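Local coordinates for NTF2 fold protein loop-helix-loop design NT-9 (Synthetic construct, PDB 6W90) that adopts a computationally designed NTF2-like fold with a reshaped loop-helix-loop geometry and holds a phospholipid in its interior pocket, at residues E7-R10 / K11-E15. Sequence-based numbering, arbitrary orientation.
Sequences EEIR and KVVEE. With 3PE (1,2-Distearoyl-sn-glycerophosphoethanolamine), chain B.
Glu14 lays its carboxylate against the aliphatic part of Arg10, one helical turn back, instead of closing an i to i+4 salt bridge: OE2 of Glu14 sits 3.3 Å from CG of Arg10, while NH1 of Arg10 stays 4.3 Å from that same OE2. The arginine leaves the helix with CG anti to its main-chain nitrogen (chi1 -172°), runs straight to CD and then bends at chi3, which turns the guanidinium off the carboxylate; the two planes stand 63° apart. OE2 still lies near the guanidinium plane, at its edge, and the opposite charges probably attract weakly at this range. The stronger partner of NH1 is the carbonyl oxygen of Ile73, so Arg10 ties the helix to strand 70-79. Glu14 reaches back because its CG stands beside its own nitrogen, passing over the Arg10 carbonyl.

Both residues sit on helix 6-22, the N-terminal helix that packs on the curved sheet of the NTF2-like fold, here against strands 70-79 and 82-91. In this turn the face turned to the sheet is carried by Ile9 and Val13. In one of the two conformers modelled for Ile9, its CG2 meets CG2 of Val13 at 4.0 Å, and both residues line the lipid pocket; the same Val13 methyl lies 3.5 Å from C3H, near the end of one acyl chain of the phospholipid. In that conformer Ile9 also rests on Val76, Val78, Val83 and Val85, whereas Val13 touches Ile73 and Ile87.

Regular i+4 bonding fixes the spacing of these side chains. The bond from Val13 N to Ile9 O is nearly straight (2.9 Å, 176° at the hydrogen), and Glu14 N reaches Arg10 O at the same 2.9 Å. On the outer side, Lys11 folds CB and CG past the carbonyl oxygen of Glu7, with CG 3.6 Å from that O.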
loop_
_atom_site.group_PDB
_atom_site.type_symbol
_atom_site.label_atom_id
_atom_site.label_comp_id
_atom_site.label_asym_id
_atom_site.label_seq_id
_atom_site.Cartn_x
_atom_site.Cartn_y
_atom_site.Cartn_z
ATOM N N GLU A 7 -14.003 9.490 4.051
ATOM C CA GLU A 7 -13.355 10.018 5.249
ATOM C C GLU A 7 -12.855 8.899 6.156
ATOM O O GLU A 7 -11.752 8.991 6.719
ATOM C CB GLU A 7 -14.345 10.944 5.953
ATOM C CG GLU A 7 -14.873 12.154 5.079
ATOM C CD GLU A 7 -15.783 11.841 3.834
ATOM O OE1 GLU A 7 -16.566 10.866 3.826
ATOM O OE2 GLU A 7 -15.728 12.625 2.851
ATOM N N GLU A 8 -13.643 7.835 6.302
ATOM C CA GLU A 8 -13.220 6.683 7.089
ATOM C C GLU A 8 -12.004 6.013 6.460
ATOM O O GLU A 8 -11.064 5.652 7.167
ATOM C CB GLU A 8 -14.391 5.702 7.242
ATOM C CG GLU A 8 -15.550 6.265 8.107
ATOM C CD GLU A 8 -16.839 5.443 8.057
ATOM O OE1 GLU A 8 -17.074 4.718 7.062
ATOM O OE2 GLU A 8 -17.630 5.538 9.022
ATOM N N ILE A 9 -12.005 5.842 5.134
ATOM C CA ILE A 9 -10.824 5.277 4.464
ATOM C C ILE A 9 -9.604 6.163 4.701
ATOM O O ILE A 9 -8.499 5.673 4.973
ATOM C CB ILE A 9 -11.078 5.095 2.954
ATOM C CG1 ILE A 9 -12.110 3.984 2.687
ATOM C CG2 ILE A 9 -9.746 4.823 2.209
ATOM C CD1 ILE A 9 -11.644 2.570 3.134
ATOM N N ARG A 10 -9.761 7.471 4.511
ATOM C CA ARG A 10 -8.631 8.362 4.711
ATOM C C ARG A 10 -8.042 8.192 6.101
ATOM O O ARG A 10 -6.813 8.124 6.260
ATOM C CB ARG A 10 -9.065 9.795 4.485
ATOM C CG ARG A 10 -7.941 10.746 4.488
ATOM C CD ARG A 10 -8.425 12.151 4.144
ATOM N NE ARG A 10 -8.810 12.301 2.736
ATOM C CZ ARG A 10 -8.000 12.748 1.777
ATOM N NH1 ARG A 10 -6.749 13.081 2.070
ATOM N NH2 ARG A 10 -8.440 12.861 0.529
ATOM N N LYS A 11 -8.900 8.072 7.123
ATOM C CA LYS A 11 -8.414 7.869 8.491
ATOM C C LYS A 11 -7.604 6.577 8.621
ATOM O O LYS A 11 -6.580 6.546 9.330
ATOM C CB LYS A 11 -9.577 7.865 9.496
ATOM C CG LYS A 11 -10.081 9.248 9.871
ATOM C CD LYS A 11 -11.266 9.202 10.870
ATOM C CE LYS A 11 -10.935 8.505 12.212
ATOM N NZ LYS A 11 -12.106 8.377 13.178
ATOM N N VAL A 12 -8.047 5.492 7.981
ATOM C CA VAL A 12 -7.308 4.238 8.090
ATOM C C VAL A 12 -5.964 4.365 7.404
ATOM O O VAL A 12 -4.930 3.941 7.949
ATOM C CB VAL A 12 -8.114 3.061 7.516
ATOM C CG1 VAL A 12 -7.242 1.785 7.455
ATOM C CG2 VAL A 12 -9.348 2.883 8.368
ATOM N N VAL A 13 -5.963 4.911 6.188
ATOM C CA VAL A 13 -4.721 5.059 5.444
ATOM C C VAL A 13 -3.743 5.897 6.248
ATOM O O VAL A 13 -2.562 5.534 6.369
ATOM C CB VAL A 13 -4.992 5.683 4.070
ATOM C CG1 VAL A 13 -3.648 5.925 3.367
ATOM C CG2 VAL A 13 -5.853 4.800 3.203
ATOM N N GLU A 14 -4.226 6.997 6.850
ATOM C CA GLU A 14 -3.340 7.897 7.587
ATOM C C GLU A 14 -2.732 7.183 8.781
ATOM O O GLU A 14 -1.553 7.380 9.105
ATOM C CB GLU A 14 -4.094 9.169 8.005
ATOM C CG GLU A 14 -4.113 10.199 6.836
ATOM C CD GLU A 14 -5.177 11.306 6.899
ATOM O OE1 GLU A 14 -5.935 11.386 7.888
ATOM O OE2 GLU A 14 -5.241 12.103 5.923
ATOM N N GLU A 15 -3.504 6.325 9.425
ATOM C CA GLU A 15 -2.972 5.607 10.569
ATOM C C GLU A 15 -1.889 4.625 10.148
ATOM O O GLU A 15 -0.892 4.453 10.849
ATOM C CB GLU A 15 -4.100 4.896 11.308
ATOM C CG GLU A 15 -3.598 4.124 12.588
ATOM C CD GLU A 15 -2.777 4.960 13.641
ATOM O OE1 GLU A 15 -2.732 6.225 13.607
ATOM O OE2 GLU A 15 -2.164 4.319 14.545
HETATM P P 3PE B . 5.768 7.774 -10.103
HETATM N N 3PE B . 2.957 5.533 -12.602
HETATM O O11 3PE B . 5.725 6.780 -8.790
HETATM O O12 3PE B . 5.237 9.134 -9.733
HETATM O O13 3PE B . 4.720 7.172 -11.244
HETATM O O14 3PE B . 7.150 7.836 -10.753
HETATM C C11 3PE B . 3.337 7.306 -11.036
HETATM C C12 3PE B . 2.590 6.902 -12.301
HETATM C C1 3PE B . 6.243 5.488 -8.948
HETATM C C2 3PE B . 6.318 4.753 -7.600
HETATM C C3 3PE B . 5.015 5.077 -6.864
HETATM O O31 3PE B . 4.806 4.210 -5.789
HETATM O O32 3PE B . 6.558 5.189 -4.789
HETATM C C31 3PE B . 5.740 4.339 -4.756
HETATM C C32 3PE B . 5.692 3.362 -3.587
HETATM C C33 3PE B . 6.467 3.844 -2.362
HETATM C C34 3PE B . 5.700 3.326 -1.146
HETATM C C35 3PE B . 6.543 3.342 0.123
HETATM C C36 3PE B . 5.945 4.357 1.102
HETATM C C37 3PE B . 4.703 3.809 1.819
HETATM C C38 3PE B . 3.410 3.989 1.014
HETATM C C39 3PE B . 2.190 4.209 1.920
HETATM C C3A 3PE B . 1.820 2.948 2.713
HETATM C C3B 3PE B . 0.421 3.048 3.333
HETATM C C3C 3PE B . -0.579 2.222 2.520
HETATM C C3D 3PE B . -1.900 2.040 3.268
HETATM C C3E 3PE B . -2.922 1.391 2.328
HETATM C C3F 3PE B . -4.350 1.597 2.849
HETATM C C3G 3PE B . -5.375 1.014 1.867
HETATM C C3H 3PE B . -6.747 1.700 1.932
HETATM C C3I 3PE B . -7.603 1.235 3.115
HETATM O O21 3PE B . 6.439 3.381 -7.846
HETATM O O22 3PE B . 8.455 3.197 -6.813
HETATM C C21 3PE B . 7.602 2.674 -7.463
HETATM C C22 3PE B . 7.739 1.207 -7.917
HETATM C C23 3PE B . 7.653 0.202 -6.757
HETATM C C24 3PE B . 6.227 0.023 -6.223
HETATM C C25 3PE B . 6.180 -0.860 -4.965
HETATM C C26 3PE B . 4.867 -0.560 -4.239
HETATM C C27 3PE B . 4.766 -1.227 -2.866
HETATM C C28 3PE B . 3.475 -0.801 -2.148
HETATM C C29 3PE B . 2.209 -1.589 -2.541
HETATM C C2A 3PE B . 1.046 -1.318 -1.565
HETATM C C2B 3PE B . 0.846 -2.421 -0.525
HETATM C C2C 3PE B . 0.011 -1.920 0.658
HETATM C C2D 3PE B . 0.448 -2.665 1.918
HETATM C C2E 3PE B . -0.458 -2.382 3.109
HETATM C C2F 3PE B . -0.024 -1.110 3.832
#